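PDB 4EDP: ABC transporter, substrate-binding protein from Clostridium perfringens, which probably captures a solute outside the cell membrane and delivers it to the permease of an ABC importer. Local coordinates for residues S258-N263 with D325-I330; E301-K306 with L318-V323; I141-D146 with V254-G259; A180-A185 with A200-L205. One frame throughout, in Å; residues are numbered along the deposited sequence. Where two conformers were deposited one is given.

Contact 1: S258-N263 with D325-I330; sequences SGTYLN and DNAKVI
Lys328 NZ is gripped by several groups: by the carboxylate of Glu187 in a salt bridge, by a water 2.8 Å from NZ, and weakly by Ser258 O. The same water bonds Ser258 OG and Gly259 O, tying the ammonium group to the turn at the start of the other segment. The lysine reaches this place by extending fully beyond CG, and on the way its CB lies over one face of the Tyr261 ring, 4.2 Å from the centroid, a CH-pi contact. Tyr261 OH bonds the other carboxylate oxygen of Glu187, so this one acid holds the ends of both side chains. The backbones meet in a single beta bridge, Lys328 N to Thr260 O at 2.8 Å and Leu262 N to Lys328 O at 3.0 Å. Beside it the methyl of Ala327 packs on two branched side chains lying about a right angle apart, with CB only 3.4 Å from Leu262 CG and 3.5 Å from Thr260 CG2. The bridge thus docks a late connecting loop on the entrance to strand 262-269, which pairs with both 89-93 and 135-145, an interlobe crossing consistent with the bilobal solute-binding protein fold.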
loop_
_atom_site.group_PDB
_atom_site.type_symbol
_atom_site.label_atom_id
_atom_site.label_comp_id
_atom_site.label_asym_id
_atom_site.label_seq_id
_atom_site.Cartn_x
_atom_site.Cartn_y
_atom_site.Cartn_z
ATOM N N SER A 258 16.321 -8.716 5.314
ATOM C CA SER A 258 16.154 -9.012 3.894
ATOM C C SER A 258 15.314 -7.937 3.209
ATOM O O SER A 258 15.360 -7.788 1.982
ATOM C CB SER A 258 15.548 -10.409 3.713
ATOM O OG SER A 258 14.229 -10.460 4.214
ATOM N N GLY A 259 14.520 -7.208 3.996
ATOM C CA GLY A 259 13.724 -6.115 3.480
ATOM C C GLY A 259 12.234 -6.291 3.691
ATOM O O GLY A 259 11.730 -7.410 3.656
ATOM N N THR A 260 11.568 -5.186 3.986
ATOM C CA THR A 260 10.118 -5.135 4.090
ATOM C C THR A 260 9.541 -5.058 2.668
ATOM O O THR A 260 10.288 -5.071 1.670
ATOM C CB THR A 260 9.633 -3.859 4.845
ATOM O OG1 THR A 260 8.206 -3.919 5.041
ATOM C CG2 THR A 260 9.949 -2.634 4.065
ATOM N N TYR A 261 8.210 -5.091 2.581
ATOM C CA TYR A 261 7.478 -4.956 1.329
ATOM C C TYR A 261 6.659 -3.678 1.383
ATOM O O TYR A 261 6.019 -3.373 2.394
ATOM C CB TYR A 261 6.532 -6.143 1.089
ATOM C CG TYR A 261 7.257 -7.391 0.664
ATOM C CD1 TYR A 261 7.917 -8.183 1.589
ATOM C CD2 TYR A 261 7.270 -7.783 -0.669
ATOM C CE1 TYR A 261 8.597 -9.325 1.196
ATOM C CE2 TYR A 261 7.947 -8.929 -1.075
ATOM C CZ TYR A 261 8.597 -9.692 -0.141
ATOM O OH TYR A 261 9.270 -10.824 -0.511
ATOM N N LEU A 262 6.726 -2.902 0.306
ATOM C CA LEU A 262 5.969 -1.677 0.214
ATOM C C LEU A 262 4.728 -1.854 -0.633
ATOM O O LEU A 262 4.642 -2.777 -1.455
ATOM C CB LEU A 262 6.797 -0.593 -0.488
ATOM C CG LEU A 262 8.186 -0.300 0.065
ATOM C CD1 LEU A 262 8.876 0.799 -0.766
ATOM C CD2 LEU A 262 8.097 0.053 1.534
ATOM N N ASN A 263 3.751 -0.988 -0.396
ATOM C CA ASN A 263 2.583 -0.878 -1.272
ATOM C C ASN A 263 2.402 0.634 -1.501
ATOM O O ASN A 263 2.831 1.444 -0.671
ATOM C CB ASN A 263 1.333 -1.585 -0.772
ATOM C CG ASN A 263 0.799 -1.022 0.503
ATOM O OD1 ASN A 263 0.042 -0.040 0.503
ATOM N ND2 ASN A 263 1.117 -1.690 1.610
ATOM N N ASP A 325 14.770 2.202 1.615
ATOM C CA ASP A 325 15.927 1.898 0.741
ATOM C C ASP A 325 16.154 0.391 0.525
ATOM O O ASP A 325 16.622 -0.038 -0.547
ATOM C CB ASP A 325 17.232 2.465 1.331
ATOM C CG ASP A 325 17.139 3.946 1.763
ATOM O OD1 ASP A 325 16.130 4.630 1.477
ATOM O OD2 ASP A 325 18.096 4.417 2.427
ATOM N N ASN A 326 15.837 -0.405 1.547
ATOM C CA ASN A 326 16.073 -1.840 1.491
ATOM C C ASN A 326 14.805 -2.661 1.171
ATOM O O ASN A 326 14.835 -3.900 1.157
ATOM C CB ASN A 326 16.604 -2.287 2.849
ATOM C CG ASN A 326 17.252 -3.647 2.788
ATOM O OD1 ASN A 326 18.018 -3.930 1.871
ATOM N ND2 ASN A 326 16.988 -4.483 3.782
ATOM N N ALA A 327 13.694 -1.964 0.922
ATOM C CA ALA A 327 12.415 -2.626 0.688
ATOM C C ALA A 327 12.259 -3.233 -0.683
ATOM O O ALA A 327 12.965 -2.882 -1.626
ATOM C CB ALA A 327 11.242 -1.642 0.921
ATOM N N LYS A 328 11.298 -4.143 -0.753
ATOM C CA LYS A 328 10.921 -4.838 -1.963
ATOM C C LYS A 328 9.586 -4.304 -2.460
ATOM O O LYS A 328 8.741 -3.877 -1.662
ATOM C CB LYS A 328 10.846 -6.325 -1.682
ATOM C CG LYS A 328 12.229 -6.902 -1.405
ATOM C CD LYS A 328 12.255 -8.352 -1.044
ATOM C CE LYS A 328 13.724 -8.688 -0.713
ATOM N NZ LYS A 328 13.976 -9.967 -0.083
ATOM N N VAL A 329 9.419 -4.256 -3.783
ATOM C CA VAL A 329 8.152 -3.812 -4.369
ATOM C C VAL A 329 7.522 -4.965 -5.153
ATOM O O VAL A 329 8.217 -5.864 -5.627
ATOM C CB VAL A 329 8.300 -2.578 -5.278
ATOM C CG1 VAL A 329 8.843 -1.358 -4.455
ATOM C CG2 VAL A 329 9.192 -2.882 -6.446
ATOM N N ILE A 330 6.211 -4.919 -5.298
ATOM C CA ILE A 330 5.473 -5.967 -6.003
ATOM C C ILE A 330 5.083 -5.541 -7.413
ATOM O O ILE A 330 4.713 -4.398 -7.633
ATOM C CB ILE A 330 4.236 -6.370 -5.201
ATOM C CG1 ILE A 330 4.685 -7.051 -3.891
ATOM C CG2 ILE A 330 3.344 -7.327 -5.986
ATOM C CD1 ILE A 330 3.550 -7.446 -3.010
HETATM O O HOH W 1 12.599 -9.632 2.310
HETATM O O HOH W 2 16.740 -5.771 0.568
HETATM O O HOH W 3 5.034 -2.744 -4.157
#

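Contact 2: E301-K306 with L318-V323; sequences ESPVNK and LTYGPV
Ser302 and Thr319 meet with the serine hydroxyl facing the threonine backbone: Ser302 OG accepts a hydrogen bond from Thr319 N at 2.8 Å, and at 171° the bond is almost straight. The rotation about the serine CA-CB bond (chi1 -66°) sets OG beside its own backbone N and opposite its carbonyl carbon, and from there it reaches across to the other loop. Leu318 closes round the same oxygen, with its CB 3.5 Å and its CD2 3.8 Å from Ser302 OG, so the polar bond runs beside a hydrocarbon wall. The side chain of Thr319 serves a different partner set: its OG1 bonds Ser140 OG and the carboxylate of Asp238, which fastens this loop to strand 135-145 and to the beginning of helix 238-247.

A little further along, Pro303 and Tyr320 stand at about a right angle to each other. The proline CG comes to the edge of the phenol ring, near its plane, 4.0 Å from Tyr320 CD1, and so does not stack on a face. A water donates to Pro303 O at 2.8 Å and to Thr319 O at 2.7 Å, bridging two carbonyls that could not bond each other directly.

With no backbone-to-backbone hydrogen bond, the two irregular loops are joined by one side-chain acceptor, one bridging water and light apolar contact. The chemistry implies a specific but sparing attachment, in which a buried hydroxyl takes up the amide N-H of Thr319.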
loop_
_atom_site.group_PDB
_atom_site.type_symbol
_atom_site.label_atom_id
_atom_site.label_comp_id
_atom_site.label_asym_id
_atom_site.label_seq_id
_atom_site.Cartn_x
_atom_site.Cartn_y
_atom_site.Cartn_z
ATOM N N GLU A 301 0.236 10.417 5.613
ATOM C CA GLU A 301 0.648 9.791 4.347
ATOM C C GLU A 301 2.163 9.763 4.296
ATOM O O GLU A 301 2.810 10.812 4.352
ATOM C CB GLU A 301 0.096 10.535 3.134
ATOM C CG GLU A 301 -1.411 10.406 2.979
ATOM C CD GLU A 301 -1.967 11.155 1.776
ATOM O OE1 GLU A 301 -1.206 11.843 1.060
ATOM O OE2 GLU A 301 -3.189 11.061 1.562
ATOM N N SER A 302 2.731 8.566 4.221
ATOM C CA SER A 302 4.170 8.423 4.117
ATOM C C SER A 302 4.592 9.036 2.770
ATOM O O SER A 302 3.975 8.772 1.730
ATOM C CB SER A 302 4.612 6.964 4.169
ATOM O OG SER A 302 4.350 6.365 5.439
ATOM N N PRO A 303 5.653 9.830 2.783
ATOM C CA PRO A 303 6.057 10.502 1.556
ATOM C C PRO A 303 6.832 9.661 0.571
ATOM O O PRO A 303 7.528 8.708 0.951
ATOM C CB PRO A 303 6.948 11.620 2.069
ATOM C CG PRO A 303 7.551 11.059 3.333
ATOM C CD PRO A 303 6.449 10.264 3.945
ATOM N N VAL A 304 6.670 9.990 -0.706
ATOM C CA VAL A 304 7.480 9.367 -1.759
ATOM C C VAL A 304 8.569 10.358 -2.199
ATOM O O VAL A 304 9.518 9.972 -2.884
ATOM C CB VAL A 304 6.664 8.920 -2.997
ATOM C CG1 VAL A 304 5.646 7.823 -2.616
ATOM C CG2 VAL A 304 5.961 10.117 -3.677
ATOM N N ASN A 305 8.439 11.633 -1.808
ATOM C CA ASN A 305 9.415 12.642 -2.170
ATOM C C ASN A 305 10.573 12.571 -1.179
ATOM O O ASN A 305 10.385 12.824 0.006
ATOM C CB ASN A 305 8.758 14.045 -2.205
ATOM C CG ASN A 305 9.705 15.137 -2.666
ATOM O OD1 ASN A 305 10.866 15.207 -2.233
ATOM N ND2 ASN A 305 9.191 16.058 -3.500
ATOM N N LYS A 306 11.764 12.215 -1.671
ATOM C CA LYS A 306 12.941 12.056 -0.812
ATOM C C LYS A 306 13.503 13.353 -0.233
ATOM O O LYS A 306 14.411 13.313 0.612
ATOM C CB LYS A 306 14.051 11.287 -1.562
ATOM C CG LYS A 306 14.660 12.008 -2.722
ATOM C CD LYS A 306 15.583 11.077 -3.515
ATOM C CE LYS A 306 16.116 11.777 -4.743
ATOM N NZ LYS A 306 17.098 10.929 -5.486
ATOM N N LEU A 318 4.663 6.306 10.413
ATOM C CA LEU A 318 4.804 6.396 8.968
ATOM C C LEU A 318 5.946 5.489 8.588
ATOM O O LEU A 318 6.694 5.016 9.456
ATOM C CB LEU A 318 5.160 7.818 8.525
ATOM C CG LEU A 318 4.087 8.865 8.768
ATOM C CD1 LEU A 318 4.518 10.170 8.125
ATOM C CD2 LEU A 318 2.772 8.402 8.203
ATOM N N THR A 319 6.085 5.237 7.293
ATOM C CA THR A 319 7.219 4.480 6.797
ATOM C C THR A 319 8.161 5.529 6.207
ATOM O O THR A 319 7.843 6.174 5.208
ATOM C CB THR A 319 6.811 3.425 5.784
ATOM O OG1 THR A 319 6.144 2.364 6.496
ATOM C CG2 THR A 319 8.060 2.885 5.067
ATOM N N TYR A 320 9.323 5.683 6.830
ATOM C CA TYR A 320 10.234 6.758 6.463
ATOM C C TYR A 320 11.643 6.393 6.825
ATOM O O TYR A 320 11.900 5.875 7.925
ATOM C CB TYR A 320 9.823 7.975 7.297
ATOM C CG TYR A 320 10.607 9.238 7.062
ATOM C CD1 TYR A 320 10.359 10.018 5.949
ATOM C CD2 TYR A 320 11.565 9.664 7.962
ATOM C CE1 TYR A 320 11.058 11.187 5.733
ATOM C CE2 TYR A 320 12.272 10.836 7.751
ATOM C CZ TYR A 320 12.005 11.590 6.640
ATOM O OH TYR A 320 12.691 12.755 6.405
ATOM N N GLY A 321 12.559 6.647 5.910
ATOM C CA GLY A 321 13.972 6.414 6.194
ATOM C C GLY A 321 14.593 5.201 5.555
ATOM O O GLY A 321 14.091 4.686 4.555
ATOM N N PRO A 322 15.679 4.717 6.154
ATOM C CA PRO A 322 16.419 3.581 5.646
ATOM C C PRO A 322 15.579 2.367 5.308
ATOM O O PRO A 322 15.925 1.620 4.382
ATOM C CB PRO A 322 17.405 3.274 6.785
ATOM C CG PRO A 322 17.628 4.570 7.420
ATOM C CD PRO A 322 16.307 5.276 7.365
ATOM N N VAL A 323 14.469 2.179 6.018
ATOM C CA VAL A 323 13.601 1.038 5.769
ATOM C C VAL A 323 13.167 0.986 4.308
ATOM O O VAL A 323 13.080 -0.094 3.723
ATOM C CB VAL A 323 12.336 1.071 6.653
ATOM C CG1 VAL A 323 11.429 2.248 6.258
ATOM C CG2 VAL A 323 11.565 -0.234 6.532
HETATM O O HOH W 4 8.883 7.576 3.139
#

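Contact 3: I141-D146 with V254-G259; sequences IGIVVD and VIPESG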
loop_
_atom_site.group_PDB
_atom_site.type_symbol
_atom_site.label_atom_id
_atom_site.label_comp_id
_atom_site.label_asym_id
_atom_site.label_seq_id
_atom_site.Cartn_x
_atom_site.Cartn_y
_atom_site.Cartn_z
ATOM N N ILE A 141 5.079 -3.025 5.719
ATOM C CA ILE A 141 4.706 -4.003 6.724
ATOM C C ILE A 141 5.913 -4.337 7.585
ATOM O O ILE A 141 7.032 -3.925 7.297
ATOM C CB ILE A 141 4.141 -5.300 6.108
ATOM C CG1 ILE A 141 5.107 -5.875 5.067
ATOM C CG2 ILE A 141 2.736 -5.032 5.482
ATOM C CD1 ILE A 141 4.661 -7.194 4.493
ATOM N N GLY A 142 5.655 -5.056 8.662
ATOM C CA GLY A 142 6.692 -5.515 9.557
ATOM C C GLY A 142 6.105 -6.668 10.322
ATOM O O GLY A 142 4.944 -7.073 10.082
ATOM N N ILE A 143 6.913 -7.239 11.211
ATOM C CA ILE A 143 6.423 -8.297 12.089
ATOM C C ILE A 143 6.227 -7.633 13.461
ATOM O O ILE A 143 7.188 -7.242 14.140
ATOM C CB ILE A 143 7.399 -9.467 12.246
ATOM C CG1 ILE A 143 7.792 -10.046 10.875
ATOM C CG2 ILE A 143 6.748 -10.549 13.140
ATOM C CD1 ILE A 143 8.876 -11.135 10.947
ATOM N N VAL A 144 4.978 -7.462 13.853
ATOM C CA VAL A 144 4.662 -6.893 15.155
ATOM C C VAL A 144 4.776 -8.050 16.115
ATOM O O VAL A 144 4.122 -9.087 15.925
ATOM C CB VAL A 144 3.260 -6.278 15.173
ATOM C CG1 VAL A 144 2.932 -5.689 16.593
ATOM C CG2 VAL A 144 3.176 -5.223 14.088
ATOM N N VAL A 145 5.615 -7.887 17.138
ATOM C CA VAL A 145 5.919 -8.945 18.076
ATOM C C VAL A 145 5.780 -8.551 19.530
ATOM O O VAL A 145 6.137 -7.437 19.911
ATOM C CB VAL A 145 7.422 -9.397 17.888
ATOM C CG1 VAL A 145 7.813 -10.487 18.918
ATOM C CG2 VAL A 145 7.684 -9.885 16.466
ATOM N N ASP A 146 5.229 -9.455 20.343
ATOM C CA ASP A 146 5.145 -9.255 21.803
ATOM C C ASP A 146 6.414 -9.939 22.327
ATOM O O ASP A 146 6.475 -11.159 22.391
ATOM C CB ASP A 146 3.910 -9.934 22.395
ATOM C CG ASP A 146 3.899 -9.908 23.912
ATOM O OD1 ASP A 146 4.786 -9.266 24.522
ATOM O OD2 ASP A 146 3.010 -10.564 24.504
ATOM N N VAL A 254 9.426 -5.483 14.119
ATOM C CA VAL A 254 10.620 -6.099 13.555
ATOM C C VAL A 254 10.593 -5.991 12.030
ATOM O O VAL A 254 9.609 -6.380 11.393
ATOM C CB VAL A 254 10.736 -7.602 13.993
ATOM C CG1 VAL A 254 11.851 -8.306 13.255
ATOM C CG2 VAL A 254 10.920 -7.723 15.519
ATOM N N ILE A 255 11.668 -5.436 11.452
ATOM C CA ILE A 255 11.810 -5.344 9.997
ATOM C C ILE A 255 12.943 -6.293 9.631
ATOM O O ILE A 255 14.084 -6.070 10.032
ATOM C CB ILE A 255 12.160 -3.921 9.531
ATOM C CG1 ILE A 255 11.096 -2.920 9.991
ATOM C CG2 ILE A 255 12.348 -3.864 7.987
ATOM C CD1 ILE A 255 9.695 -3.222 9.515
ATOM N N PRO A 256 12.644 -7.377 8.897
ATOM C CA PRO A 256 13.733 -8.277 8.565
ATOM C C PRO A 256 14.846 -7.598 7.774
ATOM O O PRO A 256 14.595 -6.684 7.009
ATOM C CB PRO A 256 13.045 -9.360 7.722
ATOM C CG PRO A 256 11.661 -9.425 8.282
ATOM C CD PRO A 256 11.337 -7.957 8.548
ATOM N N GLU A 257 16.064 -8.076 7.958
ATOM C CA GLU A 257 17.211 -7.545 7.236
ATOM C C GLU A 257 17.091 -7.721 5.728
ATOM O O GLU A 257 17.667 -6.955 4.944
ATOM C CB GLU A 257 18.496 -8.214 7.734
ATOM C CG GLU A 257 18.920 -7.712 9.095
ATOM C CD GLU A 257 20.366 -8.032 9.425
ATOM O OE1 GLU A 257 20.963 -8.884 8.724
ATOM O OE2 GLU A 257 20.910 -7.420 10.381
ATOM N N SER A 258 16.321 -8.716 5.314
ATOM C CA SER A 258 16.154 -9.012 3.894
ATOM C C SER A 258 15.314 -7.937 3.209
ATOM O O SER A 258 15.360 -7.788 1.982
ATOM C CB SER A 258 15.548 -10.409 3.713
ATOM O OG SER A 258 14.229 -10.460 4.214
ATOM N N GLY A 259 14.520 -7.208 3.996
ATOM C CA GLY A 259 13.724 -6.115 3.480
ATOM C C GLY A 259 12.234 -6.291 3.691
ATOM O O GLY A 259 11.730 -7.410 3.656
#
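Ile143 and Val254 face each other as an antiparallel, hydrogen-bonded pair, with Ile143 N giving to Val254 O and Val254 N giving to Ile143 O, both at 2.8 Å. Their side chains leave on the same face of the sheet, so that Ile143 CB and Val254 CB stand 4.2 Å apart. Val254 also reaches along this face toward the next strand residue but one: its CG2, placed beside its own backbone N by a chi1 of 172°, lies 4.0 Å from Val145 CG2, the two valines crossing at a slant. On the other flank Ile143 CD1 approaches the ring of Pro256, its CG at 4.2 Å, and Trp156 packs against both residues.

The pairing puts 252-254 at one side of strand 135-145, while on the other side that strand is bonded to 233-237, through Gly142 with Ala236 and Val144 with Ala234. This is sheet building within one lobe of the solute-binding protein fold, in which segments far apart in sequence become neighbours.

Ile255 behaves differently, since its CA-CB bond points away from strand 135-145. A fold at chi2, with CD1 turned back at -58°, returns the tip to the strand, where it rests 3.5 Å from Ile141 O and 3.8 Å from Gly142 CA. The residue it covers has no side chain, and the methyl lies directly on the backbone. The strand ends at Val254, and a type I turn from Pro256 to Gly259 follows, closed by Gly259 N to Pro256 O at 3.1 Å; Thr260, which comes next, returns its OG1 to Ile141 O.

Contact 4: A180-A185 with A200-L205; sequences AMVEIA and AAFKEL
Val182 has chi1 at 174°, which sends CG1 opposite its backbone N and CG2 beside it, and spreads the two methyls over helix 199-208. CG1 meets Ala201 CB at 4.0 Å, while CG2 comes within 3.8 Å of Phe202 CZ. The phenylalanine makes the matching turn: its CA-CB bond points away from the other helix, but a chi1 of -78° brings the far end of the ring back to the valine. That ring is held in place from outside the pair by Trp342 of helix 332-350, against which it lies edge-to-face.

The middle of the interface is made by two alanines. Ala185 CB packs against both Ala201 O, at 3.3 Å, and Leu205 CG, at 3.7 Å, which lie on the same side of it, and Ala201 CB rests in turn 3.4 Å from Val182 O. A methyl of each helix pressed against a main-chain carbonyl of the other lets the axes come to 8.2 Å where they pass. No hydrogen bond links the two segments; packing alone joins them. Glu204 adds only its stem, CG lying 3.6 Å from Ala185 O, before the chain bends at chi2 and carries its carboxylate off to a salt bridge with Lys188.

The helices pass at 92°, close to perpendicular, and meet over a short patch. Helix 178-189 also packs on strand 135-145, where Ala180 and Ile184 touch Ile141. Helix 199-208 therefore adds a further layer to a sheet-backed helix, an arrangement consistent with the alpha/beta lobe architecture of solute-binding proteins.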
loop_
_atom_site.group_PDB
_atom_site.type_symbol
_atom_site.label_atom_id
_atom_site.label_comp_id
_atom_site.label_asym_id
_atom_site.label_seq_id
_atom_site.Cartn_x
_atom_site.Cartn_y
_atom_site.Cartn_z
ATOM N N ALA A 180 1.995 -9.614 -0.727
ATOM C CA ALA A 180 3.261 -9.599 -0.015
ATOM C C ALA A 180 3.450 -10.886 0.789
ATOM O O ALA A 180 4.547 -11.436 0.821
ATOM C CB ALA A 180 3.355 -8.359 0.920
ATOM N N MET A 181 2.387 -11.354 1.430
ATOM C CA MET A 181 2.468 -12.557 2.239
ATOM C C MET A 181 2.859 -13.769 1.346
ATOM O O MET A 181 3.658 -14.621 1.751
ATOM C CB MET A 181 1.151 -12.754 3.018
ATOM C CG MET A 181 1.288 -13.737 4.114
ATOM S SD MET A 181 2.395 -13.136 5.411
ATOM C CE MET A 181 3.077 -14.732 5.876
ATOM N N VAL A 182 2.326 -13.830 0.127
ATOM C CA VAL A 182 2.672 -14.898 -0.815
ATOM C C VAL A 182 4.154 -14.739 -1.221
ATOM O O VAL A 182 4.889 -15.737 -1.334
ATOM C CB VAL A 182 1.753 -14.907 -2.067
ATOM C CG1 VAL A 182 2.223 -15.931 -3.091
ATOM C CG2 VAL A 182 0.289 -15.149 -1.677
ATOM N N GLU A 183 4.597 -13.502 -1.454
ATOM C CA GLU A 183 5.997 -13.269 -1.851
ATOM C C GLU A 183 6.975 -13.586 -0.721
ATOM O O GLU A 183 8.099 -14.066 -0.969
ATOM C CB GLU A 183 6.204 -11.886 -2.489
ATOM C CG GLU A 183 5.411 -11.760 -3.799
ATOM C CD GLU A 183 5.940 -10.747 -4.794
ATOM O OE1 GLU A 183 7.010 -10.152 -4.560
ATOM O OE2 GLU A 183 5.304 -10.607 -5.882
ATOM N N ILE A 184 6.556 -13.343 0.516
ATOM C CA ILE A 184 7.348 -13.700 1.681
ATOM C C ILE A 184 7.554 -15.227 1.702
ATOM O O ILE A 184 8.672 -15.709 1.911
ATOM C CB ILE A 184 6.653 -13.212 2.979
ATOM C CG1 ILE A 184 6.833 -11.693 3.133
ATOM C CG2 ILE A 184 7.230 -13.969 4.185
ATOM C CD1 ILE A 184 5.897 -11.058 4.160
ATOM N N ALA A 185 6.490 -15.980 1.443
ATOM C CA ALA A 185 6.546 -17.444 1.383
ATOM C C ALA A 185 7.432 -17.890 0.227
ATOM O O ALA A 185 8.182 -18.873 0.357
ATOM C CB ALA A 185 5.126 -18.016 1.249
ATOM N N ALA A 200 5.520 -22.975 -5.278
ATOM C CA ALA A 200 6.399 -23.254 -4.146
ATOM C C ALA A 200 6.036 -22.376 -2.947
ATOM O O ALA A 200 6.093 -22.816 -1.812
ATOM C CB ALA A 200 7.880 -23.056 -4.528
ATOM N N ALA A 201 5.618 -21.146 -3.219
ATOM C CA ALA A 201 5.244 -20.228 -2.149
ATOM C C ALA A 201 4.042 -20.825 -1.429
ATOM O O ALA A 201 3.970 -20.806 -0.200
ATOM C CB ALA A 201 4.915 -18.853 -2.704
ATOM N N PHE A 202 3.092 -21.361 -2.192
ATOM C CA PHE A 202 1.914 -21.937 -1.566
ATOM C C PHE A 202 2.234 -23.183 -0.757
ATOM O O PHE A 202 1.581 -23.408 0.276
ATOM C CB PHE A 202 0.725 -22.076 -2.530
ATOM C CG PHE A 202 0.015 -20.772 -2.762
ATOM C CD1 PHE A 202 -0.834 -20.262 -1.809
ATOM C CD2 PHE A 202 0.223 -20.041 -3.913
ATOM C CE1 PHE A 202 -1.472 -19.046 -1.998
ATOM C CE2 PHE A 202 -0.408 -18.826 -4.097
ATOM C CZ PHE A 202 -1.264 -18.338 -3.138
ATOM N N LYS A 203 3.255 -23.950 -1.159
ATOM C CA LYS A 203 3.673 -25.113 -0.379
ATOM C C LYS A 203 4.261 -24.632 0.952
ATOM O O LYS A 203 4.084 -25.300 1.983
ATOM C CB LYS A 203 4.677 -25.988 -1.132
ATOM C CG LYS A 203 4.110 -26.737 -2.332
ATOM C CD LYS A 203 3.032 -27.746 -1.947
ATOM C CE LYS A 203 2.594 -28.567 -3.160
ATOM N NZ LYS A 203 1.582 -29.611 -2.812
ATOM N N GLU A 204 4.954 -23.488 0.948
ATOM C CA GLU A 204 5.493 -22.933 2.201
ATOM C C GLU A 204 4.344 -22.413 3.068
ATOM O O GLU A 204 4.392 -22.518 4.290
ATOM C CB GLU A 204 6.537 -21.849 1.970
ATOM C CG GLU A 204 7.838 -22.352 1.380
ATOM C CD GLU A 204 8.629 -23.256 2.335
ATOM O OE1 GLU A 204 8.320 -23.333 3.539
ATOM O OE2 GLU A 204 9.587 -23.879 1.873
ATOM N N LEU A 205 3.318 -21.859 2.449
ATOM C CA LEU A 205 2.145 -21.401 3.209
ATOM C C LEU A 205 1.451 -22.596 3.882
ATOM O O LEU A 205 0.968 -22.468 5.015
ATOM C CB LEU A 205 1.197 -20.581 2.343
ATOM C CG LEU A 205 1.732 -19.195 1.941
ATOM C CD1 LEU A 205 0.856 -18.563 0.894
ATOM C CD2 LEU A 205 1.833 -18.269 3.179
#

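All but contact 2 are largely buried, and contact 2, a partly buried meeting of two loops, rests on a serine acceptor and a water. Contacts 1 and 3 share Ser258 and Gly259 and reach the same sheet, but contact 3 is a regular strand pair with an apolar face, whereas contact 1 sets one bridge beside a charged, hydrated lysine. Contact 4, farthest from the centre of the chain, has only helix packing; it touches both 1 and 3, Ile184 meeting Tyr261 and Ile141. In the conformer given, Val323 of contact 2 lies against Thr260 and Ile255, whereas contacts 2 and 4 stay about 12 Å apart at their nearest atoms.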